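Local coordinates for protein yciO (Escherichia coli, PDB 1K7J) that is of uncertain function but belongs to the SUA5 family of YrdC-like proteins and probably binds double-stranded RNA, at residues D82-A85 / F86-K90. Numbering follows the deposited sequence.
Sequences DNVA and FRLMK
Ala85 and Met89 lie one turn apart on the same side of helix 83-90. Met89 N donates to Ala85 O at 2.9 Å, and the selenomethionine side chain then folds back over the same turn: a bend at its last torsion (chi3 -67°) brings CE to 4.1 Å from Ala85 CB, an apolar touch beside the backbone bond. Ala85 also takes part in the start of the helix. Asp82, the residue just before the helix, is its N-cap: Ala85 N donates to Asp82 OD1 at 3.0 Å, nearly straight at 174°; Asp82 O in turn accepts from Phe86 N at 2.9 Å, so one residue serves two amides of the first turn. Phe86 carries its CB against Asp82 O, while its ring leads away from residues 82-85. On the more open flank Asn83 and Arg87 run side by side, Asn83 ND2 lying 3.9 Å from Arg87 CD; their amide and guanidinium planes are 37° apart, and the touch is to the aliphatic part of the arginine. Val84 CG1 meets Leu88 CD1 at 4.0 Å, again alongside. The helix packs through Ala85 and Met89 on Leu101 of strand 97-102, and through Phe86 and Met89 on Leu72 of helix 72-78, while Val84 and Leu88 rest on Asp190 and Pro192 in the loop preceding strand 193-196.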
ATOM      1  N   ASP A  82      13.760 -15.244  -1.316  1.00 10.70           N
ATOM      2  CA  ASP A  82      14.924 -16.067  -1.632  1.00 12.00           C
ATOM      3  C   ASP A  82      15.991 -15.203  -2.293  1.00 12.63           C
ATOM      4  O   ASP A  82      15.816 -13.992  -2.427  1.00 11.97           O
ATOM      5  CB  ASP A  82      14.554 -17.261  -2.531  1.00 12.37           C
ATOM      6  CG  ASP A  82      13.966 -16.848  -3.872  1.00 13.74           C
ATOM      7  OD1 ASP A  82      14.113 -15.676  -4.284  1.00 13.35           O
ATOM      8  OD2 ASP A  82      13.363 -17.726  -4.529  1.00 14.77           O
ATOM      9  N   ASN A  83      17.093 -15.821  -2.703  1.00 13.40           N
ATOM     10  CA  ASN A  83      18.193 -15.086  -3.319  1.00 14.23           C
ATOM     11  C   ASN A  83      17.800 -14.214  -4.506  1.00 13.53           C
ATOM     12  O   ASN A  83      18.156 -13.038  -4.560  1.00 13.34           O
ATOM     13  CB  ASN A  83      19.298 -16.051  -3.757  1.00 16.21           C
ATOM     14  CG  ASN A  83      20.507 -15.330  -4.325  1.00 18.73           C
ATOM     15  OD1 ASN A  83      21.227 -14.633  -3.604  1.00 20.02           O
ATOM     16  ND2 ASN A  83      20.731 -15.483  -5.627  1.00 19.69           N
ATOM     17  N   VAL A  84      17.077 -14.793  -5.458  1.00 13.06           N
ATOM     18  CA  VAL A  84      16.661 -14.056  -6.645  1.00 13.02           C
ATOM     19  C   VAL A  84      15.856 -12.813  -6.280  1.00 12.33           C
ATOM     20  O   VAL A  84      16.154 -11.710  -6.748  1.00 12.61           O
ATOM     21  CB  VAL A  84      15.830 -14.954  -7.589  1.00 13.62           C
ATOM     22  CG1 VAL A  84      15.206 -14.119  -8.696  1.00 14.13           C
ATOM     23  CG2 VAL A  84      16.725 -16.030  -8.198  1.00 14.23           C
ATOM     24  N   ALA A  85      14.848 -12.993  -5.432  1.00 11.45           N
ATOM     25  CA  ALA A  85      13.999 -11.884  -5.012  1.00 11.36           C
ATOM     26  C   ALA A  85      14.775 -10.828  -4.231  1.00 11.54           C
ATOM     27  O   ALA A  85      14.602  -9.629  -4.452  1.00 10.92           O
ATOM     28  CB  ALA A  85      12.844 -12.405  -4.168  1.00 11.04           C
ATOM     29  N   PHE A  86      15.628 -11.275  -3.315  1.00 11.67           N
ATOM     30  CA  PHE A  86      16.410 -10.355  -2.502  1.00 12.37           C
ATOM     31  C   PHE A  86      17.290  -9.439  -3.341  1.00 12.98           C
ATOM     32  O   PHE A  86      17.275  -8.219  -3.166  1.00 13.11           O
ATOM     33  CB  PHE A  86      17.293 -11.120  -1.519  1.00 12.69           C
ATOM     34  CG  PHE A  86      18.093 -10.230  -0.617  1.00 14.07           C
ATOM     35  CD1 PHE A  86      17.467  -9.484   0.377  1.00 14.24           C
ATOM     36  CD2 PHE A  86      19.470 -10.109  -0.780  1.00 14.97           C
ATOM     37  CE1 PHE A  86      18.202  -8.628   1.199  1.00 15.30           C
ATOM     38  CE2 PHE A  86      20.213  -9.258   0.034  1.00 15.49           C
ATOM     39  CZ  PHE A  86      19.577  -8.517   1.025  1.00 15.33           C
ATOM     40  N   ARG A  87      18.060 -10.027  -4.249  1.00 13.76           N
ATOM     41  CA  ARG A  87      18.956  -9.251  -5.097  1.00 14.71           C
ATOM     42  C   ARG A  87      18.209  -8.231  -5.948  1.00 14.56           C
ATOM     43  O   ARG A  87      18.662  -7.097  -6.113  1.00 15.85           O
ATOM     44  CB  ARG A  87      19.767 -10.181  -5.998  1.00 16.74           C
ATOM     45  CG  ARG A  87      20.675 -11.137  -5.247  1.00 19.07           C
ATOM     46  CD  ARG A  87      21.677 -11.758  -6.204  1.00 21.30           C
ATOM     47  NE  ARG A  87      22.522 -10.729  -6.806  1.00 22.85           N
ATOM     48  CZ  ARG A  87      23.243 -10.898  -7.910  1.00 23.81           C
ATOM     49  NH1 ARG A  87      23.228 -12.062  -8.547  1.00 24.51           N
ATOM     50  NH2 ARG A  87      23.977  -9.897  -8.379  1.00 24.49           N
ATOM     51  N   LEU A  88      17.062  -8.626  -6.484  1.00 13.45           N
ATOM     52  CA  LEU A  88      16.284  -7.713  -7.308  1.00 13.20           C
ATOM     53  C   LEU A  88      15.685  -6.572  -6.495  1.00 13.25           C
ATOM     54  O   LEU A  88      15.753  -5.410  -6.898  1.00 14.30           O
ATOM     55  CB  LEU A  88      15.177  -8.478  -8.039  1.00 13.05           C
ATOM     56  CG  LEU A  88      15.661  -9.322  -9.221  1.00 12.87           C
ATOM     57  CD1 LEU A  88      14.552 -10.250  -9.697  1.00 13.37           C
ATOM     58  CD2 LEU A  88      16.112  -8.394 -10.347  1.00 13.75           C
HETATM   59  N   MSE A  89      15.114  -6.886  -5.338  1.00 11.90           N
HETATM   60  CA  MSE A  89      14.502  -5.840  -4.531  1.00 11.45           C
HETATM   61  C   MSE A  89      15.490  -4.918  -3.830  1.00 11.92           C
HETATM   62  O   MSE A  89      15.209  -3.739  -3.662  1.00 10.86           O
HETATM   63  CB  MSE A  89      13.545  -6.446  -3.504  1.00 10.61           C
HETATM   64  CG  MSE A  89      12.365  -7.152  -4.132  1.00 10.21           C
HETATM   65 SE   MSE A  89      11.106  -7.738  -2.782  1.00 11.02          SE
HETATM   66  CE  MSE A  89      12.230  -9.085  -1.918  1.00 10.31           C
ATOM     67  N   LYS A  90      16.645  -5.441  -3.431  1.00 13.03           N
ATOM     68  CA  LYS A  90      17.632  -4.615  -2.739  1.00 14.29           C
ATOM     69  C   LYS A  90      18.089  -3.446  -3.608  1.00 14.22           C
ATOM     70  O   LYS A  90      18.476  -2.395  -3.098  1.00 15.04           O
ATOM     71  CB  LYS A  90      18.847  -5.456  -2.329  1.00 15.56           C
ATOM     72  CG  LYS A  90      19.666  -5.983  -3.492  1.00 17.78           C
ATOM     73  CD  LYS A  90      20.794  -6.889  -3.012  1.00 19.90           C
ATOM     74  CE  LYS A  90      21.588  -7.447  -4.184  1.00 21.43           C
ATOM     75  NZ  LYS A  90      22.601  -8.453  -3.742  1.00 22.33           N
TER